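Local coordinates for putative NAD(P)H-flavin oxidoreductase (PDB 6WT2), which binds FMN and probably uses NADH or NADPH to reduce nitro compounds such as chloramphenicol, at residues N18-R23 / I209-R214; Y25-K30 / L80-H85; P63-A68 / F186-A191; R147-A152 / V196-T201. All blocks are in the same frame, centred on the assembly; numbering follows the deposited sequence. Where two conformers were deposited one is given.

Contact 1 (N18-R23 / I209-R214). With FMN (flavin mononucleotide), chain G.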
# COMPACT_ATOMS: atom_id res chain seq x y z
N ASN A 18 0.98 15.78 -8.62
CA ASN A 18 1.93 15.51 -9.70
C ASN A 18 1.85 14.07 -10.17
O ASN A 18 2.14 13.79 -11.34
CB ASN A 18 3.37 15.81 -9.25
CG ASN A 18 3.60 17.28 -8.91
OD1 ASN A 18 2.81 18.15 -9.25
ND2 ASN A 18 4.72 17.56 -8.25
N ARG A 19 1.48 13.13 -9.29
CA ARG A 19 1.61 11.72 -9.62
C ARG A 19 0.53 11.29 -10.59
O ARG A 19 -0.67 11.39 -10.29
CB ARG A 19 1.58 10.83 -8.39
CG ARG A 19 2.25 9.46 -8.67
CD ARG A 19 1.52 8.28 -8.00
NE ARG A 19 0.07 8.42 -8.14
CZ ARG A 19 -0.67 7.95 -9.15
NH1 ARG A 19 -0.10 7.27 -10.14
NH2 ARG A 19 -1.97 8.17 -9.18
N LYS A 20 0.95 10.82 -11.76
CA LYS A 20 0.06 10.26 -12.76
C LYS A 20 0.77 9.04 -13.32
O LYS A 20 1.99 9.05 -13.47
CB LYS A 20 -0.26 11.26 -13.87
CG LYS A 20 -0.71 12.62 -13.38
CD LYS A 20 -0.85 13.59 -14.52
CE LYS A 20 -1.51 14.89 -14.08
NZ LYS A 20 -2.03 15.64 -15.26
N SER A 21 0.02 7.99 -13.62
CA SER A 21 0.67 6.81 -14.19
C SER A 21 1.21 7.15 -15.57
O SER A 21 0.49 7.67 -16.44
CB SER A 21 -0.30 5.64 -14.25
OG SER A 21 -0.54 5.16 -12.94
N CYS A 22 2.50 6.86 -15.78
CA CYS A 22 3.21 7.19 -17.00
C CYS A 22 3.61 5.91 -17.71
O CYS A 22 4.35 5.09 -17.15
CB CYS A 22 4.44 8.04 -16.69
SG CYS A 22 5.52 8.35 -18.10
N ARG A 23 3.16 5.74 -18.96
CA ARG A 23 3.51 4.54 -19.72
C ARG A 23 4.64 4.76 -20.71
O ARG A 23 5.18 3.78 -21.23
CB ARG A 23 2.29 3.98 -20.45
CG ARG A 23 1.35 3.22 -19.53
CD ARG A 23 0.36 4.17 -18.87
NE ARG A 23 -0.56 3.44 -17.99
CZ ARG A 23 -1.64 3.98 -17.44
NH1 ARG A 23 -1.95 5.25 -17.69
NH2 ARG A 23 -2.42 3.26 -16.65
N ILE A 209 0.47 14.11 -19.61
CA ILE A 209 -0.44 13.06 -19.19
C ILE A 209 -1.68 13.73 -18.60
O ILE A 209 -1.57 14.57 -17.70
CB ILE A 209 0.22 12.13 -18.16
CG1 ILE A 209 1.50 11.52 -18.73
CG2 ILE A 209 -0.77 11.06 -17.70
CD1 ILE A 209 2.43 10.99 -17.66
N ALA A 210 -2.85 13.34 -19.10
CA ALA A 210 -4.09 13.87 -18.56
C ALA A 210 -4.38 13.28 -17.18
O ALA A 210 -4.14 12.09 -16.94
CB ALA A 210 -5.25 13.56 -19.51
N THR A 211 -4.91 14.11 -16.28
CA THR A 211 -5.35 13.64 -14.97
C THR A 211 -6.49 12.65 -15.13
O THR A 211 -7.45 12.91 -15.86
CB THR A 211 -5.80 14.82 -14.11
OG1 THR A 211 -4.78 15.81 -14.08
CG2 THR A 211 -6.11 14.36 -12.70
N LYS A 212 -6.40 11.52 -14.43
CA LYS A 212 -7.41 10.48 -14.54
C LYS A 212 -8.48 10.64 -13.46
O LYS A 212 -8.23 11.19 -12.40
CB LYS A 212 -6.75 9.10 -14.46
CG LYS A 212 -5.67 8.87 -15.53
CD LYS A 212 -6.18 9.26 -16.91
CE LYS A 212 -5.24 8.83 -18.03
NZ LYS A 212 -3.88 9.42 -17.91
N ALA A 213 -9.69 10.16 -13.77
CA ALA A 213 -10.85 10.38 -12.92
C ALA A 213 -10.78 9.53 -11.65
O ALA A 213 -10.07 8.52 -11.59
CB ALA A 213 -12.14 10.04 -13.67
N ARG A 214 -11.52 9.96 -10.64
CA ARG A 214 -11.76 9.18 -9.43
C ARG A 214 -13.23 9.27 -9.09
O ARG A 214 -13.91 10.25 -9.42
CB ARG A 214 -10.92 9.69 -8.24
CG ARG A 214 -9.41 9.50 -8.39
CD ARG A 214 -9.03 8.02 -8.44
NE ARG A 214 -7.58 7.85 -8.35
CZ ARG A 214 -6.75 7.98 -9.38
NH1 ARG A 214 -7.23 8.26 -10.59
NH2 ARG A 214 -5.44 7.80 -9.21
N1 FMN G . -0.83 0.73 -15.49
C2 FMN G . -0.38 0.07 -16.59
O2 FMN G . -0.36 0.69 -17.68
N3 FMN G . 0.08 -1.19 -16.55
C4 FMN G . 0.04 -1.93 -15.43
O4 FMN G . 0.54 -3.08 -15.38
C4A FMN G . -0.45 -1.29 -14.20
N5 FMN G . -0.59 -2.01 -13.07
C5A FMN G . -0.96 -1.39 -11.92
C6 FMN G . -0.78 -2.05 -10.70
C7 FMN G . -1.16 -1.42 -9.53
C7M FMN G . -1.00 -2.12 -8.19
C8 FMN G . -1.68 -0.03 -9.56
C8M FMN G . -1.98 0.68 -8.26
C9 FMN G . -1.79 0.65 -10.76
C9A FMN G . -1.38 0.04 -11.94
N10 FMN G . -1.44 0.74 -13.17
C10 FMN G . -1.02 0.07 -14.33
C1' FMN G . -1.88 2.14 -13.22
C2' FMN G . -3.40 2.29 -13.15
O2' FMN G . -4.03 1.93 -14.41
C3' FMN G . -3.69 3.73 -12.73
O3' FMN G . -3.16 3.92 -11.40
C4' FMN G . -5.17 4.12 -12.69
O4' FMN G . -5.75 3.93 -13.97
C5' FMN G . -5.32 5.58 -12.27
O5' FMN G . -4.61 6.44 -13.15
P FMN G . -3.53 7.46 -12.51
O1P FMN G . -2.68 6.51 -11.70
O2P FMN G . -2.79 8.12 -13.64
O3P FMN G . -4.25 8.42 -11.62
O HOH W 1 -2.38 8.11 -16.11
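Lys-20 and Ile-209 run past each other in opposite directions, the lysine methylenes along the CG2 branch of the isoleucine. Stretched out beyond CG, Lys-20 carries its ammonium over to the 209-214 loop, where NZ donates to Ile-209 O at 2.7 Å and to Thr-211 OG1 at 3.0 Å. The other branch of Ile-209 ends on Cys-22, its CD1 3.7 Å from Cys-22 CB. With the two loops fastened in this way, several groups from both converge on the FMN phosphate. Arg-19 sets its edge against it, NH1 and NH2 both 3.1 Å from FMN O1P. From the other loop Arg-214 brings NH2 to FMN O3P at 2.8 Å. The two guanidinium groups come close to one another at the anion, whose charge presumably offsets theirs. Ser-21 N meets FMN O2P at 2.8 Å, with a nearly straight N-H...O angle of 165°, and a water links the same oxygen to Ser-21 O and Lys-212 NZ. Arg-23 turns instead to the flavin ring, its NE donating to FMN O2 at 2.8 Å. Around this phosphate site, strand 166-170 packs against Ser-21 and Cys-22, helix 138-162 lies against Arg-19, and Ser-46 of the second subunit accepts from Arg-214 NE.

Contact 2 (Y25-K30 / L80-H85)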
# COMPACT_ATOMS: atom_id res chain seq x y z
N TYR A 25 8.19 7.02 -21.35
CA TYR A 25 9.19 7.88 -20.76
C TYR A 25 10.12 8.42 -21.84
O TYR A 25 10.19 7.89 -22.95
CB TYR A 25 10.01 7.11 -19.73
CG TYR A 25 9.21 6.63 -18.54
CD1 TYR A 25 8.99 7.46 -17.45
CD2 TYR A 25 8.71 5.33 -18.49
CE1 TYR A 25 8.28 7.02 -16.33
CE2 TYR A 25 8.00 4.87 -17.39
CZ TYR A 25 7.79 5.73 -16.31
OH TYR A 25 7.10 5.28 -15.21
N ASP A 26 10.83 9.49 -21.48
CA ASP A 26 11.92 10.00 -22.31
C ASP A 26 13.12 9.08 -22.16
O ASP A 26 13.79 9.08 -21.12
CB ASP A 26 12.25 11.44 -21.91
CG ASP A 26 13.29 12.08 -22.82
OD1 ASP A 26 14.08 11.36 -23.46
OD2 ASP A 26 13.31 13.33 -22.90
N ALA A 27 13.42 8.30 -23.20
CA ALA A 27 14.47 7.29 -23.11
C ALA A 27 15.85 7.89 -22.85
O ALA A 27 16.75 7.18 -22.38
CB ALA A 27 14.50 6.45 -24.39
N ALA A 28 16.06 9.17 -23.16
CA ALA A 28 17.37 9.76 -22.95
C ALA A 28 17.57 10.31 -21.53
O ALA A 28 18.71 10.62 -21.17
CB ALA A 28 17.62 10.88 -23.97
N ARG A 29 16.52 10.41 -20.72
CA ARG A 29 16.61 11.07 -19.42
C ARG A 29 16.73 10.04 -18.30
O ARG A 29 15.81 9.25 -18.07
CB ARG A 29 15.38 11.96 -19.20
CG ARG A 29 15.45 13.26 -19.95
CD ARG A 29 15.59 14.41 -18.97
NE ARG A 29 14.30 14.97 -18.60
CZ ARG A 29 14.04 15.58 -17.45
NH1 ARG A 29 14.98 15.69 -16.52
NH2 ARG A 29 12.84 16.07 -17.22
N LYS A 30 17.86 10.07 -17.59
CA LYS A 30 18.12 9.15 -16.49
C LYS A 30 17.96 9.86 -15.15
O LYS A 30 18.41 11.00 -14.98
CB LYS A 30 19.54 8.56 -16.60
CG LYS A 30 19.82 7.84 -17.92
CD LYS A 30 18.83 6.70 -18.12
CE LYS A 30 18.83 6.17 -19.54
NZ LYS A 30 17.83 5.08 -19.67
N LEU A 80 9.73 -0.80 -20.65
CA LEU A 80 10.96 -1.56 -20.48
C LEU A 80 12.07 -1.04 -21.38
O LEU A 80 13.26 -1.19 -21.06
CB LEU A 80 10.68 -3.04 -20.74
CG LEU A 80 9.91 -3.68 -19.59
CD1 LEU A 80 9.39 -5.05 -19.94
CD2 LEU A 80 10.80 -3.74 -18.35
N ASP A 81 11.71 -0.41 -22.50
CA ASP A 81 12.70 0.20 -23.38
C ASP A 81 13.05 1.63 -22.99
O ASP A 81 14.14 2.10 -23.34
CB ASP A 81 12.20 0.19 -24.83
CG ASP A 81 11.93 -1.22 -25.33
OD1 ASP A 81 12.68 -2.13 -24.94
OD2 ASP A 81 10.98 -1.40 -26.12
N THR A 82 12.18 2.34 -22.28
CA THR A 82 12.35 3.78 -22.12
C THR A 82 12.49 4.24 -20.68
O THR A 82 12.97 5.35 -20.47
CB THR A 82 11.18 4.54 -22.77
OG1 THR A 82 9.96 4.26 -22.08
CG2 THR A 82 11.04 4.15 -24.26
N ALA A 83 12.05 3.45 -19.70
CA ALA A 83 12.09 3.90 -18.31
C ALA A 83 13.53 4.04 -17.83
O ALA A 83 14.41 3.25 -18.20
CB ALA A 83 11.33 2.93 -17.40
N SER A 84 13.77 5.05 -16.99
CA SER A 84 15.06 5.18 -16.33
C SER A 84 15.32 4.00 -15.40
O SER A 84 16.35 3.33 -15.49
CB SER A 84 15.12 6.50 -15.56
OG SER A 84 16.32 6.58 -14.82
N HIS A 85 14.38 3.73 -14.50
CA HIS A 85 14.53 2.70 -13.50
C HIS A 85 13.29 1.81 -13.46
O HIS A 85 12.18 2.24 -13.77
CB HIS A 85 14.77 3.29 -12.10
CG HIS A 85 16.14 3.86 -11.90
ND1 HIS A 85 16.59 4.98 -12.56
CD2 HIS A 85 17.16 3.46 -11.10
CE1 HIS A 85 17.83 5.25 -12.17
NE2 HIS A 85 18.20 4.34 -11.29
O HOH W 2 15.50 6.34 -19.41
O HOH W 3 18.09 3.00 -17.52
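Ala-27 and Thr-82 bring their CA atoms to 4.2 Å, where a type I beta turn from Asp-26 to Arg-29 lies against Thr-82 of a short, weakly bonded helical stretch; Asp-26 OD1 also accepts from Ala-28 N, an Asx turn. Thr-82 splits its two branches between Tyr-25 and the turn. Its OG1 takes a weak hydrogen bond from Tyr-25 N at 3.4 Å and lies at the edge of the tyrosine ring, while CG2 lies beside Ala-27 CB at 4.2 Å. Tyr-25 then passes Ala-83, its CD2 3.7 Å from the alanine CB. Lys-30 bends at chi2 (-59°), which folds its chain back over Ser-84, and CD comes within 4.1 Å of Ser-84 OG. Its ammonium reaches the other segment through water: NZ donates to one molecule at 2.7 Å, which lies close to Thr-82 O, and to a second that donates to Ser-84 O. Ser-84 OG and His-85 ND1 are hydrogen-bonded at 2.8 Å, either being a possible donor, with the hydroxyl in the imidazole plane. Beyond the contact, Tyr-25 OH bonds to Thr-201 OG1 of strand 194-203, Ser-84 and His-85 form a classic beta bulge facing Phe-202, and Arg-66 of helix 63-69 donates to Ala-83 O and Ser-84 O.

Contact 3 (P63-A68 / F186-A191)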
# COMPACT_ATOMS: atom_id res chain seq x y z
N PRO A 63 19.68 -4.19 -19.14
CA PRO A 63 18.74 -4.37 -20.26
C PRO A 63 18.60 -5.82 -20.73
O PRO A 63 17.59 -6.13 -21.38
CB PRO A 63 19.32 -3.46 -21.35
CG PRO A 63 20.81 -3.40 -21.02
CD PRO A 63 20.84 -3.37 -19.52
N GLU A 64 19.56 -6.70 -20.44
CA GLU A 64 19.36 -8.12 -20.75
C GLU A 64 18.19 -8.69 -19.95
O GLU A 64 17.39 -9.47 -20.47
CB GLU A 64 20.62 -8.95 -20.44
CG GLU A 64 20.43 -10.44 -20.79
CD GLU A 64 21.50 -11.36 -20.20
OE1 GLU A 64 22.22 -10.94 -19.26
OE2 GLU A 64 21.63 -12.51 -20.68
N ILE A 65 18.08 -8.29 -18.69
CA ILE A 65 16.97 -8.76 -17.88
C ILE A 65 15.68 -8.11 -18.35
O ILE A 65 14.66 -8.78 -18.51
CB ILE A 65 17.25 -8.48 -16.39
CG1 ILE A 65 18.51 -9.21 -15.95
CG2 ILE A 65 16.06 -8.93 -15.54
CD1 ILE A 65 18.80 -9.00 -14.45
N ARG A 66 15.72 -6.80 -18.62
CA ARG A 66 14.50 -6.14 -19.10
C ARG A 66 13.98 -6.79 -20.38
O ARG A 66 12.77 -7.01 -20.52
CB ARG A 66 14.77 -4.65 -19.34
CG ARG A 66 14.96 -3.85 -18.08
CD ARG A 66 15.00 -2.37 -18.42
NE ARG A 66 15.30 -1.55 -17.25
CZ ARG A 66 15.15 -0.23 -17.23
NH1 ARG A 66 14.68 0.39 -18.31
NH2 ARG A 66 15.45 0.46 -16.14
N GLN A 67 14.88 -7.11 -21.31
CA GLN A 67 14.44 -7.77 -22.54
C GLN A 67 13.92 -9.17 -22.27
O GLN A 67 13.02 -9.64 -22.98
CB GLN A 67 15.58 -7.80 -23.55
CG GLN A 67 15.94 -6.43 -24.08
CD GLN A 67 14.92 -5.90 -25.05
OE1 GLN A 67 14.63 -4.71 -25.07
NE2 GLN A 67 14.37 -6.78 -25.89
N ALA A 68 14.46 -9.84 -21.25
CA ALA A 68 14.02 -11.20 -20.94
C ALA A 68 12.60 -11.23 -20.38
O ALA A 68 11.88 -12.22 -20.59
CB ALA A 68 14.97 -11.85 -19.94
N PHE A 186 18.31 -15.68 -13.60
CA PHE A 186 19.33 -14.70 -13.22
C PHE A 186 19.74 -14.80 -11.75
O PHE A 186 20.61 -14.02 -11.32
CB PHE A 186 18.85 -13.29 -13.56
CG PHE A 186 18.73 -13.04 -15.05
CD1 PHE A 186 19.86 -12.87 -15.83
CD2 PHE A 186 17.48 -13.02 -15.66
CE1 PHE A 186 19.77 -12.67 -17.19
CE2 PHE A 186 17.37 -12.81 -17.04
CZ PHE A 186 18.51 -12.64 -17.81
N GLY A 187 19.16 -15.72 -10.99
CA GLY A 187 19.64 -16.00 -9.64
C GLY A 187 19.65 -14.80 -8.72
O GLY A 187 20.56 -14.67 -7.89
N LEU A 188 18.64 -13.93 -8.83
CA LEU A 188 18.64 -12.69 -8.06
C LEU A 188 18.14 -12.90 -6.63
O LEU A 188 18.49 -12.11 -5.75
CB LEU A 188 17.78 -11.63 -8.75
CG LEU A 188 18.20 -11.28 -10.18
CD1 LEU A 188 17.27 -10.23 -10.76
CD2 LEU A 188 19.65 -10.81 -10.22
N PHE A 189 17.32 -13.92 -6.40
CA PHE A 189 16.82 -14.19 -5.05
C PHE A 189 16.43 -15.65 -4.94
O PHE A 189 16.24 -16.35 -5.94
CB PHE A 189 15.64 -13.27 -4.69
CG PHE A 189 14.42 -13.44 -5.58
CD1 PHE A 189 13.43 -14.36 -5.26
CD2 PHE A 189 14.26 -12.65 -6.71
CE1 PHE A 189 12.31 -14.52 -6.07
CE2 PHE A 189 13.14 -12.79 -7.52
CZ PHE A 189 12.16 -13.73 -7.20
N ASP A 190 16.31 -16.11 -3.69
CA ASP A 190 15.87 -17.46 -3.37
C ASP A 190 14.34 -17.50 -3.40
O ASP A 190 13.68 -16.93 -2.52
CB ASP A 190 16.40 -17.86 -2.00
CG ASP A 190 16.08 -19.29 -1.63
OD1 ASP A 190 15.11 -19.87 -2.17
OD2 ASP A 190 16.80 -19.84 -0.77
N ALA A 191 13.78 -18.20 -4.39
CA ALA A 191 12.32 -18.25 -4.56
C ALA A 191 11.62 -19.02 -3.45
O ALA A 191 10.40 -18.92 -3.33
CB ALA A 191 11.95 -18.85 -5.91
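Phe-186 presses its ring onto the surface of helix 63-68, into a shallow seat made by Glu-64, Ile-65 and Ala-68. The floor of that seat is Ile-65. Its CG1 sits almost exactly over the middle of one ring face, 3.7 Å from the centroid of the Phe-186 ring and 2° off the normal, a CH-pi contact so central that all six ring carbons lie at nearly the same distance from the methylene. Placing CG1 there depends on chi1 of -60°, which sets this branch opposite the carbonyl carbon. Two further residues close round the rim. Ala-68 CB meets the ring edge at CE2, 3.9 Å away, while the extended Glu-64 chain brings OE1 to 3.6 Å from Phe-186 CE1. The carboxylate lies at the ring's edge, its plane turned 78° from that of the ring. Beyond the face contact Ile-65 continues to CD1, which meets Leu-188 CD1 tip to tip at 4.2 Å. Ile-65 thus touches both Phe-186, with CG1, and Leu-188, with CD1, while Gly-187, at positive phi, turns the chain between these two as it leaves a helix. This apolar packing joins helix 63-69 to the loop that leads from helix 175-185 into strand 194-203; Val-181 of helix 175-185 also touches Phe-186, and Ala-224 of the second subunit packs on Ile-65 and Leu-188.

Contact 4 (R147-A152 / V196-T201). With FMN (flavin mononucleotide), chain K.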
# COMPACT_ATOMS: atom_id res chain seq x y z
N ARG A 147 0.76 -7.13 1.04
CA ARG A 147 0.05 -5.90 1.39
C ARG A 147 1.01 -4.83 1.90
O ARG A 147 0.92 -3.66 1.50
CB ARG A 147 -1.03 -6.16 2.45
CG ARG A 147 -2.17 -7.08 2.02
CD ARG A 147 -3.01 -7.40 3.24
NE ARG A 147 -4.16 -8.25 2.95
CZ ARG A 147 -5.30 -8.20 3.63
NH1 ARG A 147 -5.42 -7.34 4.64
NH2 ARG A 147 -6.31 -9.00 3.32
N GLN A 148 1.94 -5.22 2.78
CA GLN A 148 2.92 -4.26 3.29
C GLN A 148 3.72 -3.63 2.15
O GLN A 148 3.98 -2.42 2.17
CB GLN A 148 3.86 -4.93 4.30
CG GLN A 148 3.20 -5.93 5.29
CD GLN A 148 2.05 -5.32 6.09
OE1 GLN A 148 2.15 -4.20 6.61
NE2 GLN A 148 0.95 -6.07 6.21
N THR A 149 4.09 -4.43 1.14
CA THR A 149 4.91 -3.88 0.06
C THR A 149 4.18 -2.82 -0.75
O THR A 149 4.84 -1.98 -1.39
CB THR A 149 5.39 -4.99 -0.88
OG1 THR A 149 4.30 -5.47 -1.68
CG2 THR A 149 6.02 -6.15 -0.10
N TYR A 150 2.85 -2.84 -0.75
CA TYR A 150 2.11 -1.82 -1.47
C TYR A 150 2.14 -0.48 -0.74
O TYR A 150 1.91 0.56 -1.36
CB TYR A 150 0.67 -2.29 -1.72
CG TYR A 150 0.49 -3.20 -2.92
CD1 TYR A 150 -0.33 -2.83 -3.99
CD2 TYR A 150 1.11 -4.44 -2.98
CE1 TYR A 150 -0.51 -3.67 -5.09
CE2 TYR A 150 0.93 -5.28 -4.08
CZ TYR A 150 0.13 -4.89 -5.12
OH TYR A 150 -0.05 -5.73 -6.20
N ILE A 151 2.41 -0.49 0.58
CA ILE A 151 2.67 0.75 1.29
C ILE A 151 3.96 1.38 0.77
O ILE A 151 3.99 2.57 0.44
CB ILE A 151 2.78 0.50 2.80
CG1 ILE A 151 1.53 -0.20 3.32
CG2 ILE A 151 3.05 1.82 3.53
CD1 ILE A 151 1.64 -0.54 4.81
N ALA A 152 5.03 0.59 0.71
CA ALA A 152 6.30 1.10 0.18
C ALA A 152 6.14 1.56 -1.25
O ALA A 152 6.67 2.61 -1.64
CB ALA A 152 7.37 0.01 0.27
N VAL A 196 7.41 -12.60 -5.91
CA VAL A 196 7.14 -11.33 -6.58
C VAL A 196 5.78 -10.78 -6.16
O VAL A 196 4.78 -11.51 -6.13
CB VAL A 196 7.25 -11.49 -8.11
CG1 VAL A 196 6.68 -10.26 -8.80
CG2 VAL A 196 8.73 -11.73 -8.49
N SER A 197 5.75 -9.50 -5.83
CA SER A 197 4.58 -8.82 -5.30
C SER A 197 3.94 -7.85 -6.28
O SER A 197 2.73 -7.92 -6.54
CB SER A 197 4.98 -8.05 -4.03
OG SER A 197 3.88 -7.31 -3.55
N VAL A 198 4.74 -6.93 -6.83
CA VAL A 198 4.29 -5.83 -7.68
C VAL A 198 5.55 -5.19 -8.27
O VAL A 198 6.66 -5.46 -7.80
CB VAL A 198 3.45 -4.82 -6.86
CG1 VAL A 198 4.35 -4.12 -5.83
CG2 VAL A 198 2.69 -3.81 -7.76
N ALA A 199 5.39 -4.36 -9.30
CA ALA A 199 6.52 -3.65 -9.90
C ALA A 199 6.16 -2.18 -10.05
O ALA A 199 4.99 -1.78 -9.92
CB ALA A 199 6.93 -4.25 -11.25
N ALA A 200 7.17 -1.36 -10.32
CA ALA A 200 6.98 0.05 -10.62
C ALA A 200 8.08 0.53 -11.56
O ALA A 200 9.23 0.12 -11.42
CB ALA A 200 7.01 0.90 -9.35
N THR A 201 7.72 1.40 -12.49
CA THR A 201 8.69 2.08 -13.34
C THR A 201 8.86 3.52 -12.86
O THR A 201 7.96 4.10 -12.25
CB THR A 201 8.25 2.06 -14.81
OG1 THR A 201 6.97 2.72 -14.96
CG2 THR A 201 8.11 0.63 -15.30
N1 FMN K . 0.92 -0.56 15.47
C2 FMN K . 0.12 -0.81 16.54
O2 FMN K . 0.46 -0.34 17.64
N3 FMN K . -0.93 -1.65 16.48
C4 FMN K . -1.33 -2.22 15.33
O4 FMN K . -2.36 -2.91 15.26
C4A FMN K . -0.54 -1.94 14.12
N5 FMN K . -0.79 -2.61 12.97
C5A FMN K . -0.13 -2.26 11.85
C6 FMN K . -0.64 -2.67 10.62
C7 FMN K . 0.07 -2.34 9.48
C7M FMN K . -0.48 -2.77 8.14
C8 FMN K . 1.20 -1.39 9.55
C8M FMN K . 1.91 -0.91 8.31
C9 FMN K . 1.70 -0.98 10.78
C9A FMN K . 1.01 -1.31 11.92
N10 FMN K . 1.46 -0.82 13.16
C10 FMN K . 0.68 -1.14 14.28
C1' FMN K . 2.59 0.11 13.26
C2' FMN K . 3.93 -0.64 13.13
O2' FMN K . 4.24 -1.31 14.36
C3' FMN K . 5.01 0.38 12.82
O3' FMN K . 4.75 0.91 11.52
C4' FMN K . 6.42 -0.22 12.83
O4' FMN K . 6.64 -0.78 14.13
C5' FMN K . 7.45 0.85 12.53
O5' FMN K . 7.21 1.98 13.38
P FMN K . 7.04 3.44 12.71
O1P FMN K . 8.29 3.63 11.89
O2P FMN K . 6.86 4.37 13.88
O3P FMN K . 5.77 3.26 11.89
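Thr-149 holds its hydroxyl between the backbone N and the carbonyl carbon (chi1 72°), and Ser-197 sends its own opposite the backbone N (chi1 176°), torsions that aim the two oxygens at each other across the helix-strand interface. Ser-197 OG donates to Thr-149 OG1 at 2.7 Å; the threonine oxygen is also bonded to Cys-146 O, so a buried polar pair is tied into the helix. Next to it, Tyr-150 reaches to the strand and crosses the Val-198 side chain at a slant. Ser-197 OG touches the ring edge at CE2, 3.6 Å away, whereas Val-198 lays CG1 over one face, and its CB is 3.7 Å from Tyr-150 CZ. The phenol oxygen goes on to bond Glu-171 OE2, beside the FMN site. On another side of the helix Gln-148 OE1 and Ile-151 CD1 approach the flavin methyls, at 3.4 Å from C7M and 3.5 Å from C8M respectively, of an FMN bonded by the second subunit, while Tyr-150 touches the other FMN. Helix 138-162 therefore lies between two flavins. Its segment 147-152 runs nearly parallel to 196-201 of strand 194-203, their axes 8.3 Å apart at closest, with strand 85-92 alongside and the second subunit against Arg-147.

Contact 4 is the core of the set, its centre about 2 Å from the centre of the chain and every touching residue buried; contact 3 is a surface patch, and contacts 1 and 2 are partly buried. Contact 2 is joined to contact 4 through strand 194-203 and to contact 3 through helix 63-69. Contacts 1 and 2 draw on one loop, since 18-23 and 25-30 adjoin in sequence. Chemistry follows place: cationic side chains gather round a phosphate in contact 1, water mediates at the outer turn of contact 2, apolar packing rules contact 3, and hydroxyls pair in the interior of contact 4. Contacts 1 and 4 both serve FMN sites.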